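Local coordinates for histidine-rich glycoprotein (Oryctolagus cuniculus, PDB 4CCV) that binds heme, heparin, heparan sulfate, plasminogen, thrombospondin and divalent metal ions in plasma and acts as an adapter protein implicated in regulating coagulation, fibrinolysis, angiogenesis and immune-complex clearance, at residues K20-Y25 / F35-V40; V43-V46 / R51-Y54; R39-T44 / F74-A79. All blocks are in the same frame, centred on the assembly; numbering follows the deposited sequence. Where two conformers were deposited one is given.

Contact 1: K20-Y25 / F35-V40; sequences KALEVY and FRVDRV. With NAG (2-acetamido-2-deoxy-beta-D-glucopyranose), chain B; GSH (glutathione), chain C.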
loop_
_atom_site.group_PDB
_atom_site.type_symbol
_atom_site.label_atom_id
_atom_site.label_comp_id
_atom_site.label_asym_id
_atom_site.label_seq_id
_atom_site.Cartn_x
_atom_site.Cartn_y
_atom_site.Cartn_z
ATOM N N LYS A 20 -3.987 -0.403 -7.810
ATOM C CA LYS A 20 -4.384 -1.762 -8.162
ATOM C C LYS A 20 -4.208 -2.771 -7.001
ATOM O O LYS A 20 -5.003 -3.662 -6.819
ATOM C CB LYS A 20 -3.606 -2.266 -9.391
ATOM C CG LYS A 20 -4.022 -3.686 -9.751
ATOM C CD LYS A 20 -3.575 -4.176 -11.137
ATOM C CE LYS A 20 -4.301 -5.479 -11.543
ATOM N NZ LYS A 20 -4.142 -5.776 -13.001
ATOM N N ALA A 21 -3.144 -2.664 -6.237
ATOM C CA ALA A 21 -3.001 -3.549 -5.104
ATOM C C ALA A 21 -4.097 -3.323 -4.069
ATOM O O ALA A 21 -4.610 -4.290 -3.496
ATOM C CB ALA A 21 -1.659 -3.366 -4.473
ATOM N N LEU A 22 -4.452 -2.072 -3.800
ATOM C CA LEU A 22 -5.569 -1.836 -2.917
ATOM C C LEU A 22 -6.910 -2.405 -3.430
ATOM O O LEU A 22 -7.715 -2.987 -2.658
ATOM C CB LEU A 22 -5.689 -0.359 -2.577
ATOM C CG LEU A 22 -6.816 0.042 -1.597
ATOM C CD1 LEU A 22 -6.665 -0.565 -0.225
ATOM C CD2 LEU A 22 -6.894 1.550 -1.469
ATOM N N GLU A 23 -7.123 -2.309 -4.729
ATOM C CA GLU A 23 -8.319 -2.818 -5.376
ATOM C C GLU A 23 -8.410 -4.319 -5.110
ATOM O O GLU A 23 -9.456 -4.857 -4.716
ATOM C CB GLU A 23 -8.241 -2.484 -6.892
ATOM C CG GLU A 23 -9.465 -2.846 -7.700
ATOM C CD GLU A 23 -9.290 -2.721 -9.212
ATOM O OE1 GLU A 23 -8.211 -2.352 -9.721
ATOM O OE2 GLU A 23 -10.256 -3.034 -9.907
ATOM N N VAL A 24 -7.281 -4.990 -5.300
ATOM C CA VAL A 24 -7.217 -6.447 -5.058
ATOM C C VAL A 24 -7.442 -6.753 -3.564
ATOM O O VAL A 24 -8.186 -7.660 -3.200
ATOM C CB VAL A 24 -5.870 -7.006 -5.513
ATOM C CG1 VAL A 24 -5.718 -8.426 -5.003
ATOM C CG2 VAL A 24 -5.716 -6.973 -7.070
ATOM N N TYR A 25 -6.788 -5.998 -2.688
ATOM C CA TYR A 25 -6.914 -6.257 -1.267
ATOM C C TYR A 25 -8.368 -6.161 -0.799
ATOM O O TYR A 25 -8.872 -7.050 -0.083
ATOM C CB TYR A 25 -5.993 -5.289 -0.464
ATOM C CG TYR A 25 -5.935 -5.626 1.013
ATOM C CD1 TYR A 25 -5.038 -6.557 1.513
ATOM C CD2 TYR A 25 -6.741 -4.960 1.916
ATOM C CE1 TYR A 25 -4.970 -6.855 2.861
ATOM C CE2 TYR A 25 -6.703 -5.265 3.265
ATOM C CZ TYR A 25 -5.832 -6.231 3.731
ATOM O OH TYR A 25 -5.751 -6.464 5.089
ATOM N N PHE A 35 -12.037 2.125 0.669
ATOM C CA PHE A 35 -10.707 2.679 0.894
ATOM C C PHE A 35 -10.071 3.245 -0.410
ATOM O O PHE A 35 -10.353 2.762 -1.506
ATOM C CB PHE A 35 -9.781 1.634 1.548
ATOM C CG PHE A 35 -9.867 1.552 3.055
ATOM C CD1 PHE A 35 -11.039 1.212 3.703
ATOM C CD2 PHE A 35 -8.743 1.771 3.821
ATOM C CE1 PHE A 35 -11.109 1.125 5.090
ATOM C CE2 PHE A 35 -8.775 1.655 5.207
ATOM C CZ PHE A 35 -9.962 1.352 5.850
ATOM N N ARG A 36 -9.248 4.282 -0.265
ATOM C CA ARG A 36 -8.485 4.865 -1.391
ATOM C C ARG A 36 -7.069 5.193 -0.959
ATOM O O ARG A 36 -6.819 5.383 0.210
ATOM C CB ARG A 36 -9.159 6.120 -1.876
ATOM C CG ARG A 36 -10.575 5.859 -2.305
ATOM C CD ARG A 36 -11.116 7.161 -2.849
ATOM N NE ARG A 36 -12.466 7.060 -3.386
ATOM C CZ ARG A 36 -13.151 8.103 -3.857
ATOM N NH1 ARG A 36 -12.614 9.329 -3.846
ATOM N NH2 ARG A 36 -14.376 7.919 -4.340
ATOM N N VAL A 37 -6.132 5.154 -1.904
ATOM C CA VAL A 37 -4.734 5.427 -1.632
ATOM C C VAL A 37 -4.616 6.893 -1.333
ATOM O O VAL A 37 -5.224 7.727 -2.069
ATOM C CB VAL A 37 -3.862 5.093 -2.911
ATOM C CG1 VAL A 37 -2.438 5.602 -2.731
ATOM C CG2 VAL A 37 -3.918 3.583 -3.075
ATOM N N ASP A 38 -3.857 7.203 -0.276
ATOM C CA ASP A 38 -3.575 8.580 0.099
ATOM C C ASP A 38 -2.261 8.942 -0.659
ATOM O O ASP A 38 -2.342 9.600 -1.713
ATOM C CB ASP A 38 -3.486 8.741 1.621
ATOM C CG ASP A 38 -3.483 10.209 2.055
ATOM O OD1 ASP A 38 -3.276 11.091 1.174
ATOM O OD2 ASP A 38 -3.682 10.475 3.271
ATOM N N ARG A 39 -1.089 8.528 -0.159
ATOM C CA ARG A 39 0.216 8.878 -0.780
ATOM C C ARG A 39 1.034 7.596 -0.873
ATOM O O ARG A 39 0.955 6.747 0.046
ATOM C CB ARG A 39 1.059 9.816 0.080
ATOM C CG ARG A 39 0.497 11.197 0.271
ATOM C CD ARG A 39 1.366 12.122 1.105
ATOM N NE ARG A 39 0.549 13.328 1.383
ATOM C CZ ARG A 39 0.055 13.685 2.591
ATOM N NH1 ARG A 39 0.358 13.013 3.696
ATOM N NH2 ARG A 39 -0.698 14.778 2.723
ATOM N N VAL A 40 1.835 7.466 -1.929
ATOM C CA VAL A 40 2.907 6.480 -1.962
ATOM C C VAL A 40 4.016 7.022 -1.092
ATOM O O VAL A 40 4.467 8.141 -1.337
ATOM C CB VAL A 40 3.391 6.223 -3.415
ATOM C CG1 VAL A 40 4.514 5.201 -3.427
ATOM C CG2 VAL A 40 2.261 5.655 -4.235
HETATM C C1 NAG B . -14.059 1.927 7.671
HETATM C C2 NAG B . -13.802 0.644 8.418
HETATM C C3 NAG B . -15.137 -0.067 8.524
HETATM C C4 NAG B . -16.239 0.768 9.122
HETATM C C5 NAG B . -16.388 2.111 8.426
HETATM C C6 NAG B . -17.297 3.080 9.235
HETATM C C7 NAG B . -11.791 -0.807 8.231
HETATM C C8 NAG B . -10.983 -1.809 7.409
HETATM N N2 NAG B . -12.912 -0.292 7.733
HETATM O O3 NAG B . -14.942 -1.200 9.295
HETATM O O4 NAG B . -17.418 0.064 8.852
HETATM O O5 NAG B . -15.108 2.709 8.241
HETATM O O6 NAG B . -16.745 3.135 10.557
HETATM O O7 NAG B . -11.328 -0.469 9.302
HETATM N N1 GSH C . -7.270 12.274 1.575
HETATM C CA1 GSH C . -7.157 12.384 0.138
HETATM C C1 GSH C . -7.905 13.643 -0.286
HETATM O O11 GSH C . -7.552 14.733 0.250
HETATM O O12 GSH C . -8.840 13.642 -1.105
HETATM C CB1 GSH C . -7.552 10.995 -0.347
HETATM C CG1 GSH C . -8.331 11.010 -1.650
HETATM C CD1 GSH C . -9.831 10.943 -1.466
HETATM O OE1 GSH C . -10.430 10.640 -2.453
HETATM N N2 GSH C . -10.527 11.159 -0.317
HETATM C CA2 GSH C . -11.987 10.989 -0.340
HETATM C C2 GSH C . -12.783 12.104 -1.000
HETATM O O2 GSH C . -13.939 11.844 -1.325
HETATM C CB2 GSH C . -12.484 10.753 1.074
HETATM S SG2 GSH C . -11.486 9.395 1.771
HETATM N N3 GSH C . -12.210 13.320 -1.142
HETATM C CA3 GSH C . -12.904 14.555 -1.549
HETATM C C3 GSH C . -13.783 14.401 -2.773
HETATM O O31 GSH C . -13.249 14.014 -3.840
HETATM O O32 GSH C . -15.011 14.660 -2.672
#

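Contact 2: V43-V46 / R51-Y54; sequences VTRV and RTNY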
loop_
_atom_site.group_PDB
_atom_site.type_symbol
_atom_site.label_atom_id
_atom_site.label_comp_id
_atom_site.label_asym_id
_atom_site.label_seq_id
_atom_site.Cartn_x
_atom_site.Cartn_y
_atom_site.Cartn_z
ATOM N N VAL A 43 9.368 3.332 -1.771
ATOM C CA VAL A 43 9.465 2.173 -2.640
ATOM C C VAL A 43 10.877 1.617 -2.515
ATOM O O VAL A 43 11.887 2.333 -2.700
ATOM C CB VAL A 43 9.226 2.512 -4.105
ATOM C CG1 VAL A 43 9.454 1.307 -5.033
ATOM C CG2 VAL A 43 7.843 3.153 -4.324
ATOM N N THR A 44 10.925 0.351 -2.150
ATOM C CA THR A 44 12.172 -0.397 -1.957
ATOM C C THR A 44 12.286 -1.438 -3.058
ATOM O O THR A 44 11.277 -2.019 -3.439
ATOM C CB THR A 44 12.094 -1.187 -0.638
ATOM O OG1 THR A 44 11.878 -0.277 0.414
ATOM C CG2 THR A 44 13.386 -1.927 -0.365
ATOM N N ARG A 45 13.463 -1.562 -3.654
ATOM C CA ARG A 45 13.697 -2.514 -4.754
ATOM C C ARG A 45 14.655 -3.564 -4.206
ATOM O O ARG A 45 15.675 -3.255 -3.593
ATOM C CB ARG A 45 14.301 -1.859 -5.971
ATOM C CG ARG A 45 14.663 -2.838 -7.118
ATOM C CD ARG A 45 15.042 -2.042 -8.350
ATOM N NE ARG A 45 16.262 -1.326 -8.034
ATOM C CZ ARG A 45 16.927 -0.540 -8.860
ATOM N NH1 ARG A 45 16.494 -0.338 -10.109
ATOM N NH2 ARG A 45 18.048 0.039 -8.443
ATOM N N VAL A 46 14.330 -4.826 -4.406
ATOM C CA VAL A 46 15.254 -5.901 -4.062
ATOM C C VAL A 46 15.437 -6.710 -5.330
ATOM O O VAL A 46 14.454 -7.158 -5.917
ATOM C CB VAL A 46 14.701 -6.778 -2.959
ATOM C CG1 VAL A 46 15.685 -7.885 -2.623
ATOM C CG2 VAL A 46 14.404 -5.957 -1.698
ATOM N N ARG A 51 13.839 -12.938 -9.328
ATOM C CA ARG A 51 12.862 -11.875 -9.456
ATOM C C ARG A 51 13.481 -10.581 -9.000
ATOM O O ARG A 51 14.488 -10.571 -8.284
ATOM C CB ARG A 51 11.639 -12.162 -8.588
ATOM C CG ARG A 51 10.914 -13.453 -8.970
ATOM C CD ARG A 51 9.944 -13.224 -10.111
ATOM N NE ARG A 51 9.111 -14.377 -10.406
ATOM C CZ ARG A 51 7.977 -14.730 -9.788
ATOM N NH1 ARG A 51 7.476 -14.072 -8.734
ATOM N NH2 ARG A 51 7.351 -15.827 -10.211
ATOM N N THR A 52 12.865 -9.498 -9.469
ATOM C CA THR A 52 12.993 -8.195 -8.920
ATOM C C THR A 52 11.690 -7.917 -8.142
ATOM O O THR A 52 10.601 -7.969 -8.703
ATOM C CB THR A 52 13.298 -7.211 -10.054
ATOM O OG1 THR A 52 14.601 -7.547 -10.525
ATOM C CG2 THR A 52 13.370 -5.781 -9.544
ATOM N N ASN A 53 11.822 -7.705 -6.842
ATOM C CA ASN A 53 10.690 -7.323 -6.000
ATOM C C ASN A 53 10.685 -5.840 -5.706
ATOM O O ASN A 53 11.721 -5.263 -5.358
ATOM C CB ASN A 53 10.718 -8.162 -4.714
ATOM C CG ASN A 53 10.370 -9.609 -4.963
ATOM O OD1 ASN A 53 11.213 -10.468 -5.282
ATOM N ND2 ASN A 53 9.138 -9.900 -4.830
ATOM N N TYR A 54 9.526 -5.198 -5.837
ATOM C CA TYR A 54 9.338 -3.801 -5.386
ATOM C C TYR A 54 8.359 -3.822 -4.263
ATOM O O TYR A 54 7.315 -4.443 -4.387
ATOM C CB TYR A 54 8.769 -2.881 -6.491
ATOM C CG TYR A 54 9.712 -2.656 -7.630
ATOM C CD1 TYR A 54 9.791 -3.581 -8.654
ATOM C CD2 TYR A 54 10.555 -1.555 -7.668
ATOM C CE1 TYR A 54 10.673 -3.412 -9.710
ATOM C CE2 TYR A 54 11.460 -1.373 -8.709
ATOM C CZ TYR A 54 11.492 -2.302 -9.748
ATOM O OH TYR A 54 12.364 -2.199 -10.791
#

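Contact 3: R39-T44 / F74-A79; sequences RVERVT and FGFCRA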
loop_
_atom_site.group_PDB
_atom_site.type_symbol
_atom_site.label_atom_id
_atom_site.label_comp_id
_atom_site.label_asym_id
_atom_site.label_seq_id
_atom_site.Cartn_x
_atom_site.Cartn_y
_atom_site.Cartn_z
ATOM N N ARG A 39 -1.089 8.528 -0.159
ATOM C CA ARG A 39 0.216 8.878 -0.780
ATOM C C ARG A 39 1.034 7.596 -0.873
ATOM O O ARG A 39 0.955 6.747 0.046
ATOM C CB ARG A 39 1.059 9.816 0.080
ATOM C CG ARG A 39 0.497 11.197 0.271
ATOM C CD ARG A 39 1.366 12.122 1.105
ATOM N NE ARG A 39 0.549 13.328 1.383
ATOM C CZ ARG A 39 0.055 13.685 2.591
ATOM N NH1 ARG A 39 0.358 13.013 3.696
ATOM N NH2 ARG A 39 -0.698 14.778 2.723
ATOM N N VAL A 40 1.835 7.466 -1.929
ATOM C CA VAL A 40 2.907 6.480 -1.962
ATOM C C VAL A 40 4.016 7.022 -1.092
ATOM O O VAL A 40 4.467 8.141 -1.337
ATOM C CB VAL A 40 3.391 6.223 -3.415
ATOM C CG1 VAL A 40 4.514 5.201 -3.427
ATOM C CG2 VAL A 40 2.261 5.655 -4.235
ATOM N N GLU A 41 4.416 6.285 -0.051
ATOM C CA GLU A 41 5.346 6.788 0.960
ATOM C C GLU A 41 6.815 6.416 0.739
ATOM O O GLU A 41 7.703 7.203 1.060
ATOM C CB GLU A 41 4.912 6.261 2.352
ATOM C CG GLU A 41 3.428 6.490 2.650
ATOM C CD GLU A 41 3.137 7.796 3.350
ATOM O OE1 GLU A 41 4.098 8.327 3.915
ATOM O OE2 GLU A 41 1.960 8.261 3.400
ATOM N N ARG A 42 7.057 5.260 0.140
ATOM C CA ARG A 42 8.387 4.688 -0.002
ATOM C C ARG A 42 8.332 3.509 -0.966
ATOM O O ARG A 42 7.360 2.748 -0.990
ATOM C CB ARG A 42 8.887 4.242 1.402
ATOM C CG ARG A 42 10.278 3.647 1.355
ATOM C CD ARG A 42 10.847 3.371 2.724
ATOM N NE ARG A 42 10.062 2.368 3.420
ATOM C CZ ARG A 42 10.392 1.820 4.571
ATOM N NH1 ARG A 42 11.495 2.172 5.216
ATOM N NH2 ARG A 42 9.577 0.904 5.071
ATOM N N VAL A 43 9.368 3.332 -1.771
ATOM C CA VAL A 43 9.465 2.173 -2.640
ATOM C C VAL A 43 10.877 1.617 -2.515
ATOM O O VAL A 43 11.887 2.333 -2.700
ATOM C CB VAL A 43 9.226 2.512 -4.105
ATOM C CG1 VAL A 43 9.454 1.307 -5.033
ATOM C CG2 VAL A 43 7.843 3.153 -4.324
ATOM N N THR A 44 10.925 0.351 -2.150
ATOM C CA THR A 44 12.172 -0.397 -1.957
ATOM C C THR A 44 12.286 -1.438 -3.058
ATOM O O THR A 44 11.277 -2.019 -3.439
ATOM C CB THR A 44 12.094 -1.187 -0.638
ATOM O OG1 THR A 44 11.878 -0.277 0.414
ATOM C CG2 THR A 44 13.386 -1.927 -0.365
ATOM N N PHE A 74 -6.936 5.985 9.181
ATOM C CA PHE A 74 -5.773 6.024 8.276
ATOM C C PHE A 74 -5.260 4.599 8.268
ATOM O O PHE A 74 -5.533 3.836 9.195
ATOM C CB PHE A 74 -4.771 7.062 8.817
ATOM C CG PHE A 74 -3.428 7.049 8.166
ATOM C CD1 PHE A 74 -2.417 6.128 8.585
ATOM C CD2 PHE A 74 -3.125 7.968 7.148
ATOM C CE1 PHE A 74 -1.167 6.127 7.973
ATOM C CE2 PHE A 74 -1.865 7.974 6.556
ATOM C CZ PHE A 74 -0.892 7.059 6.979
ATOM N N GLY A 75 -4.586 4.193 7.202
ATOM C CA GLY A 75 -3.923 2.897 7.204
ATOM C C GLY A 75 -2.602 2.946 6.495
ATOM O O GLY A 75 -2.344 3.849 5.711
ATOM N N PHE A 76 -1.757 1.951 6.744
ATOM C CA PHE A 76 -0.564 1.780 5.934
ATOM C C PHE A 76 -0.693 0.417 5.257
ATOM O O PHE A 76 -1.119 -0.534 5.920
ATOM C CB PHE A 76 0.691 1.793 6.861
ATOM C CG PHE A 76 1.240 3.148 7.193
ATOM C CD1 PHE A 76 1.475 4.093 6.211
ATOM C CD2 PHE A 76 1.578 3.482 8.523
ATOM C CE1 PHE A 76 1.992 5.318 6.515
ATOM C CE2 PHE A 76 2.137 4.717 8.814
ATOM C CZ PHE A 76 2.311 5.658 7.814
ATOM N N CYS A 77 -0.278 0.313 3.977
ATOM C CA CYS A 77 -0.201 -0.928 3.253
ATOM C C CYS A 77 1.191 -1.088 2.675
ATOM O O CYS A 77 1.897 -0.110 2.397
ATOM C CB CYS A 77 -1.218 -1.026 2.114
ATOM S SG CYS A 77 -2.943 -0.764 2.583
ATOM N N ARG A 78 1.579 -2.351 2.508
ATOM C CA ARG A 78 2.743 -2.694 1.716
ATOM C C ARG A 78 2.282 -3.681 0.657
ATOM O O ARG A 78 1.675 -4.685 0.987
ATOM C CB ARG A 78 3.858 -3.344 2.566
ATOM C CG ARG A 78 4.980 -3.917 1.707
ATOM C CD ARG A 78 6.248 -4.299 2.457
ATOM N NE ARG A 78 6.997 -3.084 2.757
ATOM C CZ ARG A 78 8.202 -3.061 3.318
ATOM N NH1 ARG A 78 8.795 -4.182 3.714
ATOM N NH2 ARG A 78 8.805 -1.900 3.552
ATOM N N ALA A 79 2.612 -3.383 -0.596
ATOM C CA ALA A 79 2.433 -4.279 -1.709
ATOM C C ALA A 79 3.782 -4.763 -2.184
ATOM O O ALA A 79 4.662 -3.989 -2.573
ATOM C CB ALA A 79 1.681 -3.604 -2.857
HETATM O O HOH W 1 11.926 -1.381 3.027
#

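Contact 1: K20-Y25 / F35-V40
L22 makes the whole contact with strand 35-40 from the helix side, within the cystatin fold of the second cystatin domain, in which helix 15-27 rests on an antiparallel sheet. The helix and strand segments run nearly antiparallel, with axes 8.6 Å apart. Along the helix, A21 packs on I98 of strand 95-104, which places another part of the same sheet under the helix. In L22, next in sequence, chi1 near 180° sends CG off away from the backbone N, and chi2 of 63° then sets the CD2 branch against the strand. This methyl lies over the backbone, 3.7 Å from F35 O and equally 3.7 Å from R36 CA, with V37 CG2 3.9 Å from L22 CD2 and the CB of F35 packed more loosely. One turn later Y25 reaches strand 95-104 and touches I98 and C100. On the strand, the polar F35 O accepts a hydrogen bond from K26 NZ. Past its CB, the F35 ring leaves the helix and presents its edge to the glycan, CE1 lying 3.5 Å from N2 of the N-acetylglucosamine. R36 starts off away from the helix, and its extended chain ends at the glutathione, in a pocket shared with R61, C63 and S66: R36 NH1 donates in the guanidinium plane to glutathione OE1 at 2.9 Å, N-H...O angle 148°.

Contact 2: V43-V46 / R51-Y54
The Y54 ring is bordered at its edge by V43, whose CG1 comes near the ring plane, 4.0 Å from Y54 CD2. The aliphatic part of R45 approaches the same ring obliquely and runs alongside it, both side chains rising from the sheet in one direction. R45 CD lies 3.7 Å from Y54 CE2 and 3.6 Å from Y54 OH, while the guanidinium plane is turned 52° from the ring. The arginine gets there with CG anti to the backbone N and a bend at chi3 (66°); this sends its polar end to D6 of strand 4-7, which it meets in a salt bridge. F14 also meets the Y54 ring from outside the two segments. T52 lies beside R45, pointing the same way, with T52 CG2 4.0 Å from R45 CG. All of this sits on a beta hairpin of the cystatin sheet, strands 35-47 and 51-62, where R45 and Y54 form an antiparallel non-hydrogen-bonded pair. The neighbouring hydrogen-bonded pair is V46 and N53. Its two backbone bonds, V46 N to N53 O and N53 N to V46 O, are both 2.8 Å, the first nearly straight at 172°. V46 and N53 put their side chains on the face opposite Y54, where N53 ND2 bonds to D80 of strand 73-84.

Contact 3: R39-T44 / F74-A79
E41 and F76 are the closest pair of CA atoms, 9.2 Å apart, with strand 51-62 between them, and a classic beta bulge at E41 and R42, both opposite D57, sets two successive side chains on the same face of the cystatin sheet. E41 bends sharply at chi2 (-91°), bringing its carboxylate to the edge of the F76 ring. E41 CD lies 4.2 Å from F76 CE1, with the carboxylate and ring planes nearly perpendicular, 84° apart. The carboxylate has its hydrogen bond elsewhere, from S59 of the middle strand to OE2. F74 meets one face of the F76 ring edge-on, with F74 CE1 3.4 Å above the F76 ring plane, over its centre. Further along, R42 and R78 converge until R42 NH2 and R78 NH2 are 3.3 Å apart, their guanidinium planes 45° apart. R42 NH2 comes in near the plane of the R78 guanidinium, at its edge. D57, again on the middle strand, joins them: OD2 is salt-bridged to R42 NH2 and OD1 to R78 NE. A water bonded to T44 OG1 at 2.8 Å, and weakly to R78 NH2, sits over one face of the R42 guanidinium. C77 meanwhile is turned into the other side of the sheet, where it is disulfide-bonded to C100. The closeness of the two arginines is probably made tolerable by D57, whose carboxylate is salt-bridged to both, while the edge-on approach of E41 is consistent with the weakly positive rim of the ring, though any such attraction would be slight at this distance.

In the fold
All three contacts draw on strand 35-47. Contact 1 is buried and apolar, a single leucine from the helix meeting the strand's start; contact 3 lies on the exposed side of the sheet and is mostly charged, bridging two strands through the one between them. Contact 2, partly buried and farthest from the chain centre, is the one that joins neighbouring strands by backbone hydrogen bonds. Contacts 1 and 3 share R39 and V40, and they touch on the helix-facing side of the sheet, where A21 CB packs 3.7 Å from A79 CB. Contacts 2 and 3 share V43 and T44. The glycan and glutathione lie by contact 1; the centres of contacts 1 and 2 are about 18 Å apart.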